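Local coordinates for protein Tp0751 (Treponema pallidum, PDB 5JK2) that probably acts as an adhesin for extracellular matrix components and host cells, here as its beta-barrel domain of non-canonical lipocalin fold, at residues L70-E75 against L118-E123; H48-L53 against V102-R107. The protein carries 1 engineered substitution. All coordinates share one frame; numbering follows the deposited sequence.

Interaction 1: residues L70-E75 against L118-E123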
loop_
_atom_site.group_PDB
_atom_site.type_symbol
_atom_site.label_atom_id
_atom_site.label_comp_id
_atom_site.label_asym_id
_atom_site.label_seq_id
_atom_site.Cartn_x
_atom_site.Cartn_y
_atom_site.Cartn_z
ATOM N N LEU A 70 -5.448 4.234 2.750
ATOM C CA LEU A 70 -4.485 3.202 3.105
ATOM C C LEU A 70 -3.363 3.804 3.932
ATOM O O LEU A 70 -2.751 4.794 3.533
ATOM C CB LEU A 70 -3.900 2.534 1.861
ATOM C CG LEU A 70 -4.835 1.687 0.997
ATOM C CD1 LEU A 70 -4.097 1.208 -0.240
ATOM C CD2 LEU A 70 -5.389 0.507 1.780
ATOM N N PHE A 71 -3.108 3.208 5.092
ATOM C CA PHE A 71 -1.942 3.554 5.886
ATOM C C PHE A 71 -1.083 2.309 6.055
ATOM O O PHE A 71 -1.527 1.306 6.614
ATOM C CB PHE A 71 -2.337 4.128 7.250
ATOM C CG PHE A 71 -1.186 4.730 8.007
ATOM C CD1 PHE A 71 -0.263 3.921 8.644
ATOM C CD2 PHE A 71 -1.020 6.103 8.068
ATOM C CE1 PHE A 71 0.797 4.468 9.331
ATOM C CE2 PHE A 71 0.043 6.655 8.758
ATOM C CZ PHE A 71 0.951 5.834 9.390
ATOM N N PHE A 72 0.144 2.377 5.551
ATOM C CA PHE A 72 1.093 1.279 5.677
ATOM C C PHE A 72 1.943 1.483 6.927
ATOM O O PHE A 72 2.846 2.317 6.942
ATOM C CB PHE A 72 1.976 1.187 4.429
ATOM C CG PHE A 72 1.203 0.995 3.151
ATOM C CD1 PHE A 72 0.569 2.067 2.542
ATOM C CD2 PHE A 72 1.114 -0.252 2.558
ATOM C CE1 PHE A 72 -0.142 1.895 1.370
ATOM C CE2 PHE A 72 0.405 -0.427 1.385
ATOM C CZ PHE A 72 -0.223 0.648 0.792
ATOM N N ASP A 73 1.637 0.730 7.978
ATOM C CA ASP A 73 2.346 0.858 9.248
ATOM C C ASP A 73 3.634 0.038 9.223
ATOM O O ASP A 73 3.626 -1.166 9.480
ATOM C CB ASP A 73 1.449 0.418 10.406
ATOM C CG ASP A 73 2.003 0.818 11.760
ATOM O OD1 ASP A 73 3.203 0.590 12.015
ATOM O OD2 ASP A 73 1.233 1.373 12.569
ATOM N N ARG A 74 4.740 0.711 8.924
ATOM C CA ARG A 74 6.032 0.055 8.752
ATOM C C ARG A 74 6.519 -0.627 10.022
ATOM O O ARG A 74 7.085 -1.718 9.972
ATOM C CB ARG A 74 7.073 1.072 8.292
ATOM C CG ARG A 74 8.459 0.486 8.097
ATOM C CD ARG A 74 9.397 1.481 7.440
ATOM N NE ARG A 74 10.412 0.810 6.635
ATOM C CZ ARG A 74 10.164 0.205 5.477
ATOM N NH1 ARG A 74 8.930 0.180 4.989
ATOM N NH2 ARG A 74 11.147 -0.381 4.807
ATOM N N GLU A 75 6.308 0.030 11.155
ATOM C CA GLU A 75 6.786 -0.474 12.433
ATOM C C GLU A 75 6.167 -1.818 12.785
ATOM O O GLU A 75 6.868 -2.754 13.168
ATOM C CB GLU A 75 6.493 0.538 13.539
ATOM C CG GLU A 75 7.554 1.623 13.679
ATOM C CD GLU A 75 8.869 1.104 14.242
ATOM O OE1 GLU A 75 9.844 1.884 14.286
ATOM O OE2 GLU A 75 8.931 -0.077 14.645
ATOM N N LEU A 118 -2.539 -7.639 -2.230
ATOM C CA LEU A 118 -2.396 -6.275 -2.712
ATOM C C LEU A 118 -1.361 -6.202 -3.826
ATOM O O LEU A 118 -0.375 -6.936 -3.819
ATOM C CB LEU A 118 -1.999 -5.343 -1.562
ATOM C CG LEU A 118 -2.910 -4.139 -1.302
ATOM C CD1 LEU A 118 -4.293 -4.599 -0.875
ATOM C CD2 LEU A 118 -2.303 -3.220 -0.254
ATOM N N GLU A 119 -1.603 -5.312 -4.781
ATOM C CA GLU A 119 -0.683 -5.094 -5.889
ATOM C C GLU A 119 -0.387 -3.608 -6.036
ATOM O O GLU A 119 -0.943 -2.932 -6.901
ATOM C CB GLU A 119 -1.262 -5.652 -7.186
ATOM C CG GLU A 119 -1.505 -7.155 -7.163
ATOM C CD GLU A 119 -0.220 -7.962 -7.117
ATOM O OE1 GLU A 119 0.859 -7.392 -7.388
ATOM O OE2 GLU A 119 -0.289 -9.170 -6.807
ATOM N N VAL A 120 0.497 -3.110 -5.178
ATOM C CA VAL A 120 0.848 -1.696 -5.161
ATOM C C VAL A 120 1.877 -1.360 -6.234
ATOM O O VAL A 120 3.052 -1.708 -6.110
ATOM C CB VAL A 120 1.412 -1.277 -3.795
ATOM C CG1 VAL A 120 1.664 0.220 -3.767
ATOM C CG2 VAL A 120 0.463 -1.690 -2.681
ATOM N N THR A 121 1.429 -0.660 -7.272
ATOM C CA THR A 121 2.294 -0.268 -8.379
ATOM C C THR A 121 2.603 1.219 -8.302
ATOM O O THR A 121 1.716 2.058 -8.457
ATOM C CB THR A 121 1.651 -0.587 -9.741
ATOM O OG1 THR A 121 1.279 -1.969 -9.787
ATOM C CG2 THR A 121 2.618 -0.286 -10.880
ATOM N N PHE A 122 3.869 1.536 -8.056
ATOM C CA PHE A 122 4.318 2.918 -7.973
ATOM C C PHE A 122 4.346 3.598 -9.334
ATOM O O PHE A 122 4.747 3.001 -10.331
ATOM C CB PHE A 122 5.712 2.989 -7.358
ATOM C CG PHE A 122 5.721 2.980 -5.859
ATOM C CD1 PHE A 122 5.727 1.789 -5.158
ATOM C CD2 PHE A 122 5.748 4.168 -5.153
ATOM C CE1 PHE A 122 5.749 1.788 -3.779
ATOM C CE2 PHE A 122 5.768 4.172 -3.781
ATOM C CZ PHE A 122 5.770 2.981 -3.091
ATOM N N GLU A 123 3.920 4.857 -9.354
ATOM C CA GLU A 123 4.020 5.697 -10.539
ATOM C C GLU A 123 5.023 6.802 -10.243
ATOM O O GLU A 123 5.764 7.247 -11.118
ATOM C CB GLU A 123 2.658 6.285 -10.920
ATOM C CG GLU A 123 1.493 5.306 -10.785
ATOM C CD GLU A 123 0.169 5.913 -11.209
ATOM O OE1 GLU A 123 -0.884 5.297 -10.940
ATOM O OE2 GLU A 123 0.181 7.007 -11.812
#
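Inside the eight-stranded lipocalin-type barrel, F72 reaches from strand 69-73 across the lumen to meet L118 and V120 on strand 115-122. These two strands are not neighbours in the sheet, and the segments share no hydrogen bond: the contact is apolar side chain against apolar side chain. The F72 ring meets the far strand with its CE2–CZ end. CE2 lies 4.2 Å from L118 CD2, while the next ring atom, CZ, lies 4.2 Å from V120 CG2. Both methyls approach the ring obliquely. L118 and V120 are two residues apart on one strand, both facing inward, and so meet adjacent ring atoms. L118 is not cleanly staggered about chi1 (-124°), but its CD2 branch runs anti to CA and carries the methyl toward F72. L70, also pointing inward, comes less close: its CD1 stops 4.8 Å from L118 CD2. Within the barrel, the F72 ring meets that of W54 with the planes at about 90°, and the F72 side chain touches I79 of strand 78-83, while V120 packs on F104 of strand 101-108 and I128 of strand 127-135.

Interaction 2: residues H48-L53 against V102-R107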
loop_
_atom_site.group_PDB
_atom_site.type_symbol
_atom_site.label_atom_id
_atom_site.label_comp_id
_atom_site.label_asym_id
_atom_site.label_seq_id
_atom_site.Cartn_x
_atom_site.Cartn_y
_atom_site.Cartn_z
ATOM N N HIS A 48 9.823 1.298 1.798
ATOM C CA HIS A 48 10.076 2.413 2.697
ATOM C C HIS A 48 9.328 3.661 2.235
ATOM O O HIS A 48 9.030 4.552 3.033
ATOM C CB HIS A 48 11.578 2.683 2.787
ATOM C CG HIS A 48 11.999 3.360 4.054
ATOM N ND1 HIS A 48 13.318 3.462 4.443
ATOM C CD2 HIS A 48 11.272 3.963 5.028
ATOM C CE1 HIS A 48 13.386 4.102 5.597
ATOM N NE2 HIS A 48 12.162 4.417 5.973
ATOM N N LEU A 49 9.008 3.710 0.945
ATOM C CA LEU A 49 8.237 4.816 0.391
ATOM C C LEU A 49 6.753 4.685 0.716
ATOM O O LEU A 49 6.019 5.671 0.679
ATOM C CB LEU A 49 8.425 4.896 -1.127
ATOM C CG LEU A 49 9.751 5.455 -1.647
ATOM C CD1 LEU A 49 9.818 5.327 -3.159
ATOM C CD2 LEU A 49 9.937 6.908 -1.226
ATOM N N LEU A 50 6.309 3.472 1.027
ATOM C CA LEU A 50 4.894 3.234 1.299
ATOM C C LEU A 50 4.499 3.654 2.707
ATOM O O LEU A 50 3.351 4.032 2.946
ATOM C CB LEU A 50 4.547 1.758 1.094
ATOM C CG LEU A 50 4.567 1.278 -0.356
ATOM C CD1 LEU A 50 4.400 -0.223 -0.416
ATOM C CD2 LEU A 50 3.479 1.969 -1.161
ATOM N N ALA A 51 5.450 3.573 3.633
ATOM C CA ALA A 51 5.203 3.919 5.028
ATOM C C ALA A 51 4.561 5.298 5.154
ATOM O O ALA A 51 5.216 6.319 4.945
ATOM C CB ALA A 51 6.497 3.868 5.815
ATOM N N GLY A 52 3.272 5.313 5.486
ATOM C CA GLY A 52 2.542 6.552 5.677
ATOM C C GLY A 52 1.107 6.467 5.195
ATOM O O GLY A 52 0.617 5.394 4.862
ATOM N N LEU A 53 0.442 7.616 5.157
ATOM C CA LEU A 53 -0.961 7.699 4.776
ATOM C C LEU A 53 -1.123 7.899 3.278
ATOM O O LEU A 53 -0.407 8.696 2.675
ATOM C CB LEU A 53 -1.638 8.847 5.521
ATOM C CG LEU A 53 -3.106 9.114 5.186
ATOM C CD1 LEU A 53 -3.961 7.925 5.568
ATOM C CD2 LEU A 53 -3.575 10.373 5.895
ATOM N N VAL A 102 5.194 -3.590 -5.373
ATOM C CA VAL A 102 5.209 -4.300 -4.100
ATOM C C VAL A 102 3.960 -5.167 -4.018
ATOM O O VAL A 102 2.844 -4.672 -4.176
ATOM C CB VAL A 102 5.247 -3.342 -2.898
ATOM C CG1 VAL A 102 5.471 -4.118 -1.607
ATOM C CG2 VAL A 102 6.337 -2.302 -3.083
ATOM N N SER A 103 4.151 -6.459 -3.775
ATOM C CA SER A 103 3.042 -7.401 -3.693
ATOM C C SER A 103 2.892 -7.936 -2.276
ATOM O O SER A 103 3.764 -8.646 -1.772
ATOM C CB SER A 103 3.247 -8.554 -4.676
ATOM O OG SER A 103 3.028 -8.125 -6.009
ATOM N N PHE A 104 1.775 -7.594 -1.644
ATOM C CA PHE A 104 1.529 -7.950 -0.253
ATOM C C PHE A 104 0.632 -9.168 -0.096
ATOM O O PHE A 104 -0.269 -9.399 -0.903
ATOM C CB PHE A 104 0.884 -6.781 0.484
ATOM C CG PHE A 104 1.796 -5.617 0.693
ATOM C CD1 PHE A 104 2.590 -5.542 1.823
ATOM C CD2 PHE A 104 1.849 -4.588 -0.230
ATOM C CE1 PHE A 104 3.427 -4.467 2.027
ATOM C CE2 PHE A 104 2.685 -3.510 -0.033
ATOM C CZ PHE A 104 3.475 -3.448 1.098
ATOM N N LEU A 105 0.890 -9.941 0.956
ATOM C CA LEU A 105 -0.048 -10.952 1.431
ATOM C C LEU A 105 -0.361 -10.612 2.877
ATOM O O LEU A 105 0.464 -10.822 3.766
ATOM C CB LEU A 105 0.525 -12.371 1.309
ATOM C CG LEU A 105 -0.405 -13.567 1.582
ATOM C CD1 LEU A 105 -0.629 -13.796 3.074
ATOM C CD2 LEU A 105 -1.747 -13.417 0.867
ATOM N N THR A 106 -1.556 -10.074 3.102
ATOM C CA THR A 106 -1.941 -9.578 4.413
ATOM C C THR A 106 -3.054 -10.432 5.010
ATOM O O THR A 106 -3.708 -11.182 4.294
ATOM C CB THR A 106 -2.408 -8.119 4.337
ATOM O OG1 THR A 106 -3.737 -8.066 3.806
ATOM C CG2 THR A 106 -1.483 -7.303 3.449
ATOM N N ARG A 107 -3.267 -10.307 6.316
ATOM C CA ARG A 107 -4.221 -11.150 7.025
ATOM C C ARG A 107 -4.961 -10.376 8.107
ATOM O O ARG A 107 -4.344 -9.707 8.938
ATOM C CB ARG A 107 -3.494 -12.347 7.633
ATOM C CG ARG A 107 -4.282 -13.122 8.680
ATOM C CD ARG A 107 -3.495 -14.331 9.164
ATOM N NE ARG A 107 -2.078 -14.023 9.359
ATOM C CZ ARG A 107 -1.571 -13.444 10.446
ATOM N NH1 ARG A 107 -0.269 -13.208 10.522
ATOM N NH2 ARG A 107 -2.359 -13.097 11.455
#
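V102, the first residue of V102-R107, points into the barrel and meets L50 there. L50 belongs to the short helix-like turn 48-50 that leads into strand 52-56, and it sends its side chain inward; even so, its CA stays 9.3 Å from V102 CA, so the gap is bridged by side chains alone. V102 CG2, the methyl beside the backbone N, lies 3.9 Å from L50 CD1, and V102 CB is 4.1 Å from the same methyl. S103 turns its side chain to the other surface of the sheet. F104 faces in again, from the direction opposite to that of L50, and receives the same CD1 at its ring edge. That methyl lies in the ring plane, 3.7 Å from F104 CE2 and equally 3.7 Å from F104 CZ. L50 CD1 stands anti to CA (chi2 172°), which carries that methyl away from the backbone toward strand 101-108. The loop before the first barrel strand thus inserts a side chain into the barrel interior and is tied to strand 101-108 in the apolar core, with no hydrogen bond across the contact. Beyond F104 the strand runs away from 48-53. T106 OG1 bonds to the carbonyl O of R116, and R107 NH1 makes a salt bridge to D93. Strand 101-108 lies between strands 86-98 and 115-122; in the turn at 48-50, L49 packs on L34 and W35 of helix 26-39, while L50 lies against V120 and F122 of strand 115-122.

Both interactions lie in the barrel core, their centres about 3 Å apart, and both are purely apolar. They differ in what crosses the lumen: in interaction 1 a strand residue presents an aromatic ring to aliphatic methyls, whereas in interaction 2 an aliphatic methyl from a turn meets the edge of an aromatic ring. The strands they lie on are neighbours in the sheet, 52-56 beside 69-73 and 101-108 beside 115-122. Polar links join strands 101-108 and 115-122, with V120 O 2.9 Å from V102 N and E119 OE1 2.7 Å from S103 OG, both probable hydrogen bonds. Between the two first segments, R74 packs on H48, an exposed counterpart to the buried contacts.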